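Local coordinates for protein sulfite dehydrogenase (Paracoccus pantotrophus, PDB 2XTS) that probably oxidises protein-bound sulfane sulfur at a molybdenum-molybdopterin centre and passes the electrons to heme c of a partner cytochrome, at residues Tyr170-Asp175 and Trp226-Gly231. Sequence-based numbering, arbitrary orientation. Where two conformers were deposited one is given.
Sequences YAEGAD and WVRRLG. With MTE (phosphonic acidmono-(2-amino-5,6-dimercapto-4-oxo-3,7,8a,9,10,10a-hexahydro-4H-8-oxa-1,3,9,10-tetraaza-anthracen-7-ylmethyl)ester), chain E.
A171 CB rests 3.9 Å from L230 CD2; a small side chain suits this place, since L213 of strand 212-214 and F183 of strand 181-184 also touch A171. Main-chain bonds flank this apolar patch: Y170 and G231 exchange a nearly straight pair, Y170 N to G231 O being 2.7 Å, and E172 N reaches R229 O. Glycine suits position 231, where a CB would run into the R229 guanidinium. Beyond E172 the antiparallel register slips by one residue in a classic beta bulge: R228 and R229 both face E172, and E172 O accepts from R228 N (2.8 Å) and, at greater length and from a tilted position, R229 N (3.3 Å). The bulge lies in the mixed sheet of the molybdopterin-binding domain, at the strand ends beside the cofactor. There G173 leaves room for the pterin amino group, and D175 takes it in a two-pronged grip, OD1 2.9 Å from MTE N2 and OD2 3.0 Å from MTE N3, while S177 also bonds OD2. W226 sets its ring edge near N2.

On the polar side, E172 has CG between its backbone N and carbonyl carbon (chi1 62°), which carries the extended chain across to the edges of the R228 and R229 guanidinium groups. A carboxylate suits a place between two arginines: OE1 forms salt bridges with R228 NE and R229 NE, each 3.0 Å away and out of the carboxylate plane, and R228 NH2 adds a third bond on the syn side. The carboxylate stands upright to the R228 guanidinium, and OE2 forms a salt bridge with R95 of the cytochrome chain. A glutamine here would probably leave all three arginines without their shared countercharge. R229 NH2 comes to the edge of the Y170 ring, 3.5 Å from CD2, its NH1 held by N92, while R228 forms a cation-pi contact with W17 of the cytochrome.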
ATOM      1  N   TYR A 170      23.030 -19.861   3.438  1.00  7.91           N
ATOM      2  CA  TYR A 170      23.569 -18.580   3.858  1.00  7.96           C
ATOM      3  C   TYR A 170      23.206 -17.547   2.813  1.00  7.22           C
ATOM      4  O   TYR A 170      23.525 -17.726   1.636  1.00  8.83           O
ATOM      5  CB  TYR A 170      25.072 -18.700   3.969  1.00  8.32           C
ATOM      6  CG  TYR A 170      25.801 -17.430   4.346  1.00  9.07           C
ATOM      7  CD1 TYR A 170      25.802 -16.949   5.664  1.00  9.15           C
ATOM      8  CD2 TYR A 170      26.566 -16.751   3.403  1.00 10.39           C
ATOM      9  CE1 TYR A 170      26.527 -15.801   5.997  1.00 10.97           C
ATOM     10  CE2 TYR A 170      27.258 -15.608   3.713  1.00 12.13           C
ATOM     11  CZ  TYR A 170      27.264 -15.151   5.011  1.00 11.52           C
ATOM     12  OH  TYR A 170      27.967 -14.006   5.336  1.00 12.97           O
ATOM     13  N   ALA A 171      22.554 -16.461   3.234  1.00  7.29           N
ATOM     14  CA  ALA A 171      22.153 -15.407   2.296  1.00  7.68           C
ATOM     15  C   ALA A 171      22.932 -14.157   2.611  1.00  7.43           C
ATOM     16  O   ALA A 171      23.022 -13.766   3.775  1.00  7.86           O
ATOM     17  CB  ALA A 171      20.658 -15.097   2.373  1.00  9.40           C
ATOM     18  N   GLU A 172      23.488 -13.523   1.582  1.00  7.83           N
ATOM     19  CA  GLU A 172      24.168 -12.243   1.792  1.00  8.87           C
ATOM     20  C   GLU A 172      23.763 -11.227   0.760  1.00  7.76           C
ATOM     21  O   GLU A 172      23.336 -11.543  -0.361  1.00  7.67           O
ATOM     22  CB  GLU A 172      25.699 -12.343   1.849  1.00 11.23           C
ATOM     23  CG  GLU A 172      26.289 -12.856   0.596  1.00 11.65           C
ATOM     24  CD  GLU A 172      27.773 -12.487   0.286  1.00 12.53           C
ATOM     25  OE1 GLU A 172      28.237 -13.000  -0.742  1.00 13.51           O
ATOM     26  OE2 GLU A 172      28.475 -11.717   0.992  1.00 14.43           O
ATOM     27  N   GLY A 173      23.863  -9.986   1.204  1.00  7.12           N
ATOM     28  CA  GLY A 173      23.495  -8.835   0.420  1.00  7.37           C
ATOM     29  C   GLY A 173      24.617  -8.268  -0.426  1.00  7.44           C
ATOM     30  O   GLY A 173      25.788  -8.562  -0.212  1.00  7.35           O
ATOM     31  N   ALA A 174      24.244  -7.405  -1.362  1.00  6.95           N
ATOM     32  CA  ALA A 174      25.194  -6.759  -2.273  1.00  6.58           C
ATOM     33  C   ALA A 174      25.919  -5.580  -1.651  1.00  7.71           C
ATOM     34  O   ALA A 174      26.893  -5.094  -2.218  1.00  8.56           O
ATOM     35  CB  ALA A 174      24.452  -6.289  -3.532  1.00  8.14           C
ATOM     36  N   ASP A 175      25.423  -5.112  -0.503  1.00  7.85           N
ATOM     37  CA  ASP A 175      25.994  -3.992   0.219  1.00  7.17           C
ATOM     38  C   ASP A 175      27.310  -4.347   0.917  1.00  7.39           C
ATOM     39  O   ASP A 175      27.667  -5.513   1.050  1.00  7.79           O
ATOM     40  CB  ASP A 175      24.966  -3.383   1.206  1.00  7.21           C
ATOM     41  CG  ASP A 175      24.408  -4.373   2.224  1.00  7.50           C
ATOM     42  OD1 ASP A 175      24.272  -5.586   1.911  1.00  7.92           O
ATOM     43  OD2 ASP A 175      24.042  -3.912   3.336  1.00  7.63           O
ATOM     44  N   TRP A 226      18.808  -6.462  -1.018  1.00  6.10           N
ATOM     45  CA  TRP A 226      19.746  -6.408  -2.145  1.00  6.18           C
ATOM     46  C   TRP A 226      20.458  -7.752  -2.262  1.00  6.46           C
ATOM     47  O   TRP A 226      21.669  -7.820  -2.430  1.00  6.85           O
ATOM     48  CB  TRP A 226      20.760  -5.236  -2.009  1.00  7.01           C
ATOM     49  CG  TRP A 226      20.150  -3.941  -1.546  1.00  6.37           C
ATOM     50  CD1 TRP A 226      19.401  -3.102  -2.311  1.00  6.70           C
ATOM     51  CD2 TRP A 226      20.252  -3.326  -0.263  1.00  6.27           C
ATOM     52  NE1 TRP A 226      19.011  -2.011  -1.580  1.00  6.62           N
ATOM     53  CE2 TRP A 226      19.512  -2.133  -0.317  1.00  6.15           C
ATOM     54  CE3 TRP A 226      20.914  -3.645   0.917  1.00  5.90           C
ATOM     55  CZ2 TRP A 226      19.370  -1.296   0.780  1.00  6.67           C
ATOM     56  CZ3 TRP A 226      20.792  -2.804   1.998  1.00  6.27           C
ATOM     57  CH2 TRP A 226      20.008  -1.649   1.935  1.00  6.99           C
ATOM     58  N   VAL A 227      19.694  -8.845  -2.158  1.00  6.99           N
ATOM     59  CA  VAL A 227      20.291 -10.164  -1.982  0.50  7.99           C
ATOM     60  C   VAL A 227      21.128 -10.550  -3.198  1.00  7.82           C
ATOM     61  O   VAL A 227      20.651 -10.480  -4.325  1.00  9.24           O
ATOM     62  CB  VAL A 227      19.248 -11.259  -1.667  0.50  9.08           C
ATOM     63  CG1 VAL A 227      19.913 -12.418  -0.916  0.50  7.58           C
ATOM     64  CG2 VAL A 227      18.180 -10.758  -0.790  0.50  9.87           C
ATOM     65  N   ARG A 228      22.376 -10.935  -2.960  1.00  7.49           N
ATOM     66  CA  ARG A 228      23.284 -11.281  -4.058  1.00  7.74           C
ATOM     67  C   ARG A 228      23.717 -12.729  -4.132  1.00  7.58           C
ATOM     68  O   ARG A 228      24.124 -13.204  -5.200  1.00  8.70           O
ATOM     69  CB  ARG A 228      24.544 -10.400  -4.023  1.00  8.38           C
ATOM     70  CG  ARG A 228      25.639 -10.884  -3.112  1.00  8.73           C
ATOM     71  CD  ARG A 228      26.885 -10.091  -3.310  1.00  9.55           C
ATOM     72  NE  ARG A 228      28.011 -10.683  -2.590  1.00  9.56           N
ATOM     73  CZ  ARG A 228      29.241 -10.182  -2.578  1.00  9.85           C
ATOM     74  NH1 ARG A 228      29.514  -9.026  -3.185  1.00 10.65           N
ATOM     75  NH2 ARG A 228      30.202 -10.838  -1.946  1.00 10.31           N
ATOM     76  N   ARG A 229      23.638 -13.451  -3.019  1.00  7.75           N
ATOM     77  CA  ARG A 229      24.155 -14.822  -3.009  1.00  8.21           C
ATOM     78  C   ARG A 229      23.442 -15.674  -1.981  1.00  8.05           C
ATOM     79  O   ARG A 229      23.158 -15.226  -0.876  1.00  9.29           O
ATOM     80  CB  ARG A 229      25.672 -14.842  -2.758  1.00  8.41           C
ATOM     81  CG  ARG A 229      26.338 -16.203  -2.889  1.00  9.03           C
ATOM     82  CD  ARG A 229      27.845 -16.097  -2.801  1.00  8.81           C
ATOM     83  NE  ARG A 229      28.294 -15.897  -1.427  1.00  8.73           N
ATOM     84  CZ  ARG A 229      28.413 -16.873  -0.526  1.00  9.22           C
ATOM     85  NH1 ARG A 229      28.100 -18.127  -0.822  1.00  8.89           N
ATOM     86  NH2 ARG A 229      28.850 -16.603   0.695  1.00 10.05           N
ATOM     87  N   LEU A 230      23.113 -16.891  -2.407  1.00  8.73           N
ATOM     88  CA  LEU A 230      22.571 -17.972  -1.587  1.00  9.04           C
ATOM     89  C   LEU A 230      23.592 -19.109  -1.623  1.00  9.10           C
ATOM     90  O   LEU A 230      23.772 -19.764  -2.654  1.00 10.22           O
ATOM     91  CB  LEU A 230      21.211 -18.445  -2.103  1.00  9.61           C
ATOM     92  CG  LEU A 230      20.168 -17.375  -2.400  1.00 10.46           C
ATOM     93  CD1 LEU A 230      18.917 -18.036  -2.993  1.00 11.77           C
ATOM     94  CD2 LEU A 230      19.826 -16.568  -1.142  1.00 10.50           C
ATOM     95  N   GLY A 231      24.279 -19.311  -0.517  1.00  8.43           N
ATOM     96  CA  GLY A 231      25.295 -20.355  -0.406  1.00  9.03           C
ATOM     97  C   GLY A 231      24.745 -21.512   0.375  1.00  9.32           C
ATOM     98  O   GLY A 231      24.130 -21.321   1.418  1.00  9.76           O
TER
HETATM   99  N1  MTE E 500      19.980  -6.556   4.418  1.00  1.84           N
HETATM  100  C2  MTE E 500      21.162  -6.046   4.089  1.00  1.98           C
HETATM  101  N2  MTE E 500      21.742  -6.443   2.936  1.00  2.25           N
HETATM  102  N3  MTE E 500      21.786  -5.131   4.856  1.00  1.71           N
HETATM  103  C4  MTE E 500      21.259  -4.677   6.030  1.00  1.99           C
HETATM  104  O4  MTE E 500      21.895  -3.818   6.676  1.00  2.29           O
HETATM  105  N5  MTE E 500      19.375  -4.908   7.671  1.00  2.13           N
HETATM  106  C6  MTE E 500      18.490  -5.949   8.140  1.00  2.15           C
HETATM  107  C7  MTE E 500      17.502  -6.461   7.104  1.00  0.97           C
HETATM  108  N8  MTE E 500      18.190  -6.788   5.882  1.00  0.67           N
HETATM  109  C9  MTE E 500      19.986  -5.212   6.468  1.00  1.89           C
HETATM  110  C10 MTE E 500      19.364  -6.207   5.587  1.00  2.16           C
HETATM  111  C1' MTE E 500      17.726  -5.561   9.393  1.00  1.65           C
HETATM  112  S1' MTE E 500      18.575  -5.532  10.923  1.00  2.47           S
HETATM  113  C2' MTE E 500      16.394  -5.318   9.370  1.00  1.29           C
HETATM  114  S2' MTE E 500      15.485  -5.059  10.807  1.00  2.44           S
HETATM  115  C3' MTE E 500      15.667  -5.314   8.042  1.00  1.67           C
HETATM  116  O3' MTE E 500      16.521  -5.460   6.895  1.00  1.77           O
HETATM  117  C4' MTE E 500      14.939  -3.996   7.854  1.00  2.01           C
HETATM  118  O4' MTE E 500      14.185  -4.032   6.635  1.00  2.04           O
HETATM  119  P   MTE E 500      13.710  -2.611   6.063  1.00  2.05           P
HETATM  120  O1P MTE E 500      12.814  -2.112   7.236  1.00  2.28           O
HETATM  121  O2P MTE E 500      14.879  -1.698   5.889  1.00  2.22           O
HETATM  122  O3P MTE E 500      12.908  -2.930   4.849  1.00  2.34           O
HETATM  123  O   HOH W   1      27.865  -6.770  -4.409  1.00  9.70           O